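Local coordinates for protein fumarylacetoacetate hydrolase (PDB 5TI1) that probably hydrolyses fumarylacetoacetate to fumarate and acetoacetate, the last step of phenylalanine and tyrosine breakdown, with magnesium or calcium as cofactor, at residues B[292-304]-B[314-326]. Residues are numbered along the deposited sequence; the frame is centred on the assembly and turned at random.
Sequences TLDALEPFRVAQP and LRHDGEHAFDITL
The F322 ring packs against the short helix 293-296 and the R300 side chain. L293 CD1 lies 3.9 Å from F322 CZ, L296 O lies in the ring plane at its edge, and F322 CZ sits over one face of the R300 guanidinium, toward its rim, the two planes 61° apart. R300 runs alongside the ring, its CG turned away from the backbone N (chi1 174°) and the chain bent at chi3, and delivers NH1 to a lone pair of E319 O at 2.9 Å. Its NE and NH2 grip the E297 carboxylate side-on, and NH2 also meets E249, which accepts from H320 ND1 as well. Strand 300-301 forms a short antiparallel edge pairing with the start of strand 321-331, in the large mixed sheet of the FAH-family C-terminal region. V301 and A321 are its hydrogen-bonded pair, V301 N to A321 O measuring 2.7 Å, and D323 N extends the pairing to F299 O. Past V301 the contact becomes polar and opens to solvent at A302, G318 and E319. There the Q303 amide spans the 318-320 loop, OE1 taking H320 N (2.7 Å) from above its carbonyl plane and NE2 giving to G318 O (3.1 Å), while the E319 side chain lies along the V301-A302 backbone.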
loop_
_atom_site.group_PDB
_atom_site.type_symbol
_atom_site.label_atom_id
_atom_site.label_comp_id
_atom_site.label_asym_id
_atom_site.label_seq_id
_atom_site.Cartn_x
_atom_site.Cartn_y
_atom_site.Cartn_z
ATOM N N THR B 292 4.525 8.165 -21.631
ATOM C CA THR B 292 5.797 7.491 -21.374
ATOM C C THR B 292 6.911 8.490 -21.088
ATOM O O THR B 292 6.933 9.611 -21.603
ATOM C CB THR B 292 6.230 6.608 -22.552
ATOM O OG1 THR B 292 6.369 7.403 -23.741
ATOM C CG2 THR B 292 5.240 5.481 -22.792
ATOM N N LEU B 293 7.857 8.054 -20.261
ATOM C CA LEU B 293 9.001 8.896 -19.951
ATOM C C LEU B 293 9.785 9.239 -21.214
ATOM O O LEU B 293 10.291 10.360 -21.353
ATOM C CB LEU B 293 9.884 8.201 -18.918
ATOM C CG LEU B 293 10.968 9.131 -18.375
ATOM C CD1 LEU B 293 10.351 10.226 -17.513
ATOM C CD2 LEU B 293 12.027 8.357 -17.613
ATOM N N ASP B 294 9.858 8.303 -22.165
ATOM C CA ASP B 294 10.500 8.590 -23.447
ATOM C C ASP B 294 9.791 9.720 -24.191
ATOM O O ASP B 294 10.446 10.605 -24.756
ATOM C CB ASP B 294 10.549 7.322 -24.303
ATOM C CG ASP B 294 11.722 6.425 -23.936
ATOM O OD1 ASP B 294 12.759 6.979 -23.523
ATOM O OD2 ASP B 294 11.611 5.185 -24.049
ATOM N N ALA B 295 8.453 9.718 -24.196
ATOM C CA ALA B 295 7.735 10.791 -24.878
ATOM C C ALA B 295 8.014 12.143 -24.234
ATOM O O ALA B 295 7.942 13.175 -24.907
ATOM C CB ALA B 295 6.228 10.506 -24.888
ATOM N N LEU B 296 8.344 12.160 -22.943
ATOM C CA LEU B 296 8.619 13.404 -22.235
ATOM C C LEU B 296 10.054 13.887 -22.387
ATOM O O LEU B 296 10.357 15.013 -21.971
ATOM C CB LEU B 296 8.316 13.239 -20.751
ATOM C CG LEU B 296 6.833 12.991 -20.458
ATOM C CD1 LEU B 296 6.705 12.364 -19.102
ATOM C CD2 LEU B 296 6.075 14.296 -20.516
ATOM N N GLU B 297 10.936 13.062 -22.946
ATOM C CA GLU B 297 12.339 13.448 -23.079
ATOM C C GLU B 297 12.537 14.813 -23.730
ATOM O O GLU B 297 13.339 15.598 -23.196
ATOM C CB GLU B 297 13.107 12.359 -23.843
ATOM C CG GLU B 297 14.601 12.630 -23.961
ATOM C CD GLU B 297 15.277 12.763 -22.606
ATOM O OE1 GLU B 297 14.856 12.081 -21.651
ATOM O OE2 GLU B 297 16.220 13.567 -22.493
ATOM N N PRO B 298 11.831 15.185 -24.811
ATOM C CA PRO B 298 12.027 16.530 -25.388
ATOM C C PRO B 298 11.687 17.671 -24.446
ATOM O O PRO B 298 11.959 18.825 -24.789
ATOM C CB PRO B 298 11.089 16.540 -26.607
ATOM C CG PRO B 298 10.891 15.106 -26.945
ATOM C CD PRO B 298 10.901 14.383 -25.632
ATOM N N PHE B 299 11.106 17.398 -23.277
ATOM C CA PHE B 299 10.691 18.459 -22.369
ATOM C C PHE B 299 11.473 18.436 -21.063
ATOM O O PHE B 299 11.123 19.158 -20.126
ATOM C CB PHE B 299 9.172 18.372 -22.148
ATOM C CG PHE B 299 8.411 18.288 -23.436
ATOM C CD1 PHE B 299 8.132 19.437 -24.163
ATOM C CD2 PHE B 299 8.045 17.061 -23.963
ATOM C CE1 PHE B 299 7.462 19.372 -25.375
ATOM C CE2 PHE B 299 7.377 16.986 -25.178
ATOM C CZ PHE B 299 7.089 18.149 -25.885
ATOM N N ARG B 300 12.555 17.658 -21.003
ATOM C CA ARG B 300 13.452 17.669 -19.855
ATOM C C ARG B 300 14.139 19.027 -19.724
ATOM O O ARG B 300 14.585 19.616 -20.715
ATOM C CB ARG B 300 14.488 16.549 -20.000
ATOM C CG ARG B 300 15.579 16.535 -18.947
ATOM C CD ARG B 300 16.674 15.540 -19.323
ATOM N NE ARG B 300 16.147 14.191 -19.541
ATOM C CZ ARG B 300 15.939 13.298 -18.576
ATOM N NH1 ARG B 300 16.205 13.600 -17.312
ATOM N NH2 ARG B 300 15.465 12.097 -18.873
ATOM N N VAL B 301 14.204 19.539 -18.493
ATOM C CA VAL B 301 14.745 20.862 -18.206
ATOM C C VAL B 301 15.478 20.817 -16.872
ATOM O O VAL B 301 15.399 19.844 -16.114
ATOM C CB VAL B 301 13.657 21.961 -18.166
ATOM C CG1 VAL B 301 13.072 22.204 -19.551
ATOM C CG2 VAL B 301 12.571 21.596 -17.162
ATOM N N ALA B 302 16.193 21.903 -16.589
ATOM C CA ALA B 302 16.980 22.002 -15.368
ATOM C C ALA B 302 16.080 22.174 -14.148
ATOM O O ALA B 302 15.234 23.073 -14.101
ATOM C CB ALA B 302 17.958 23.166 -15.470
ATOM N N GLN B 303 16.280 21.306 -13.158
ATOM C CA GLN B 303 15.555 21.359 -11.900
ATOM C C GLN B 303 16.031 22.542 -11.053
ATOM O O GLN B 303 17.100 23.099 -11.295
ATOM C CB GLN B 303 15.741 20.040 -11.138
ATOM C CG GLN B 303 17.199 19.723 -10.721
ATOM C CD GLN B 303 18.030 19.076 -11.827
ATOM O OE1 GLN B 303 17.586 18.949 -12.965
ATOM N NE2 GLN B 303 19.242 18.653 -11.482
ATOM N N PRO B 304 15.248 22.947 -10.050
ATOM C CA PRO B 304 15.678 24.048 -9.179
ATOM C C PRO B 304 16.988 23.748 -8.465
ATOM O O PRO B 304 17.336 22.595 -8.202
ATOM C CB PRO B 304 14.528 24.178 -8.175
ATOM C CG PRO B 304 13.328 23.680 -8.917
ATOM C CD PRO B 304 13.845 22.564 -9.803
ATOM N N LEU B 314 21.752 11.323 -2.767
ATOM C CA LEU B 314 20.667 12.045 -3.428
ATOM C C LEU B 314 21.130 12.933 -4.580
ATOM O O LEU B 314 20.294 13.608 -5.199
ATOM C CB LEU B 314 19.902 12.897 -2.407
ATOM C CG LEU B 314 19.024 12.123 -1.426
ATOM C CD1 LEU B 314 18.676 12.983 -0.231
ATOM C CD2 LEU B 314 17.769 11.642 -2.121
ATOM N N ARG B 315 22.422 12.954 -4.895
ATOM C CA ARG B 315 22.952 13.874 -5.894
ATOM C C ARG B 315 22.855 13.275 -7.292
ATOM O O ARG B 315 22.999 12.066 -7.472
ATOM C CB ARG B 315 24.408 14.225 -5.577
ATOM C CG ARG B 315 24.600 14.880 -4.225
ATOM C CD ARG B 315 26.056 15.208 -3.971
ATOM N NE ARG B 315 26.278 15.524 -2.564
ATOM C CZ ARG B 315 27.473 15.634 -1.994
ATOM N NH1 ARG B 315 28.577 15.452 -2.710
ATOM N NH2 ARG B 315 27.564 15.924 -0.702
ATOM N N HIS B 316 22.592 14.127 -8.283
ATOM C CA HIS B 316 22.674 13.700 -9.674
ATOM C C HIS B 316 23.070 14.879 -10.555
ATOM O O HIS B 316 22.570 15.995 -10.381
ATOM C CB HIS B 316 21.363 13.065 -10.186
ATOM C CG HIS B 316 20.129 13.902 -9.985
ATOM N ND1 HIS B 316 20.162 15.267 -9.795
ATOM C CD2 HIS B 316 18.821 13.553 -9.947
ATOM C CE1 HIS B 316 18.931 15.721 -9.645
ATOM N NE2 HIS B 316 18.094 14.702 -9.736
ATOM N N ASP B 317 23.984 14.616 -11.487
ATOM C CA ASP B 317 24.374 15.566 -12.513
ATOM C C ASP B 317 23.311 15.644 -13.606
ATOM O O ASP B 317 22.461 14.757 -13.757
ATOM C CB ASP B 317 25.712 15.167 -13.140
ATOM C CG ASP B 317 26.829 15.091 -12.128
ATOM O OD1 ASP B 317 26.931 16.013 -11.292
ATOM O OD2 ASP B 317 27.601 14.108 -12.168
ATOM N N GLY B 318 23.385 16.714 -14.387
ATOM C CA GLY B 318 22.501 16.888 -15.510
ATOM C C GLY B 318 21.128 17.389 -15.100
ATOM O O GLY B 318 20.881 17.798 -13.960
ATOM N N GLU B 319 20.221 17.352 -16.070
ATOM C CA GLU B 319 18.879 17.895 -15.919
ATOM C C GLU B 319 17.881 16.774 -15.647
ATOM O O GLU B 319 17.861 15.759 -16.351
ATOM C CB GLU B 319 18.469 18.677 -17.168
ATOM C CG GLU B 319 19.340 19.883 -17.453
ATOM C CD GLU B 319 18.990 20.549 -18.769
ATOM O OE1 GLU B 319 18.142 20.002 -19.508
ATOM O OE2 GLU B 319 19.566 21.615 -19.066
ATOM N N HIS B 320 17.041 16.968 -14.639
ATOM C CA HIS B 320 16.104 15.920 -14.266
ATOM C C HIS B 320 14.703 16.440 -13.979
ATOM O O HIS B 320 13.896 15.699 -13.399
ATOM C CB HIS B 320 16.654 15.154 -13.071
ATOM C CG HIS B 320 17.883 14.365 -13.398
ATOM N ND1 HIS B 320 17.831 13.087 -13.915
ATOM C CD2 HIS B 320 19.196 14.687 -13.319
ATOM C CE1 HIS B 320 19.061 12.645 -14.111
ATOM N NE2 HIS B 320 19.907 13.601 -13.765
ATOM N N ALA B 321 14.394 17.675 -14.359
ATOM C CA ALA B 321 13.054 18.232 -14.270
ATOM C C ALA B 321 12.371 18.144 -15.626
ATOM O O ALA B 321 13.010 17.908 -16.657
ATOM C CB ALA B 321 13.086 19.687 -13.790
ATOM N N PHE B 322 11.054 18.328 -15.617
ATOM C CA PHE B 322 10.263 18.219 -16.830
ATOM C C PHE B 322 9.280 19.378 -16.902
ATOM O O PHE B 322 8.643 19.738 -15.907
ATOM C CB PHE B 322 9.550 16.870 -16.905
ATOM C CG PHE B 322 10.490 15.719 -17.147
ATOM C CD1 PHE B 322 11.136 15.100 -16.090
ATOM C CD2 PHE B 322 10.760 15.285 -18.436
ATOM C CE1 PHE B 322 12.023 14.054 -16.313
ATOM C CE2 PHE B 322 11.653 14.236 -18.666
ATOM C CZ PHE B 322 12.286 13.627 -17.605
ATOM N N ASP B 323 9.191 19.964 -18.091
ATOM C CA ASP B 323 8.397 21.164 -18.356
ATOM C C ASP B 323 6.980 20.719 -18.707
ATOM O O ASP B 323 6.646 20.493 -19.871
ATOM C CB ASP B 323 9.057 21.967 -19.469
ATOM C CG ASP B 323 8.353 23.272 -19.763
ATOM O OD1 ASP B 323 7.319 23.583 -19.133
ATOM O OD2 ASP B 323 8.849 23.992 -20.650
ATOM N N ILE B 324 6.145 20.566 -17.680
ATOM C CA ILE B 324 4.768 20.086 -17.822
ATOM C C ILE B 324 3.854 21.188 -17.314
ATOM O O ILE B 324 3.826 21.473 -16.110
ATOM C CB ILE B 324 4.504 18.785 -17.054
ATOM C CG1 ILE B 324 5.591 17.736 -17.304
ATOM C CG2 ILE B 324 3.157 18.218 -17.455
ATOM C CD1 ILE B 324 5.302 16.404 -16.595
ATOM N N THR B 325 3.127 21.824 -18.229
ATOM C CA THR B 325 2.130 22.813 -17.848
ATOM C C THR B 325 0.946 22.098 -17.207
ATOM O O THR B 325 0.446 21.109 -17.747
ATOM C CB THR B 325 1.681 23.616 -19.074
ATOM O OG1 THR B 325 2.767 24.426 -19.538
ATOM C CG2 THR B 325 0.508 24.523 -18.735
ATOM N N LEU B 326 0.518 22.579 -16.042
ATOM C CA LEU B 326 -0.602 21.998 -15.311
ATOM C C LEU B 326 -1.657 23.059 -15.017
ATOM O O LEU B 326 -1.326 24.218 -14.741
ATOM C CB LEU B 326 -0.117 21.365 -14.002
ATOM C CG LEU B 326 0.962 20.290 -14.113
ATOM C CD1 LEU B 326 1.584 20.038 -12.753
ATOM C CD2 LEU B 326 0.415 18.995 -14.683
#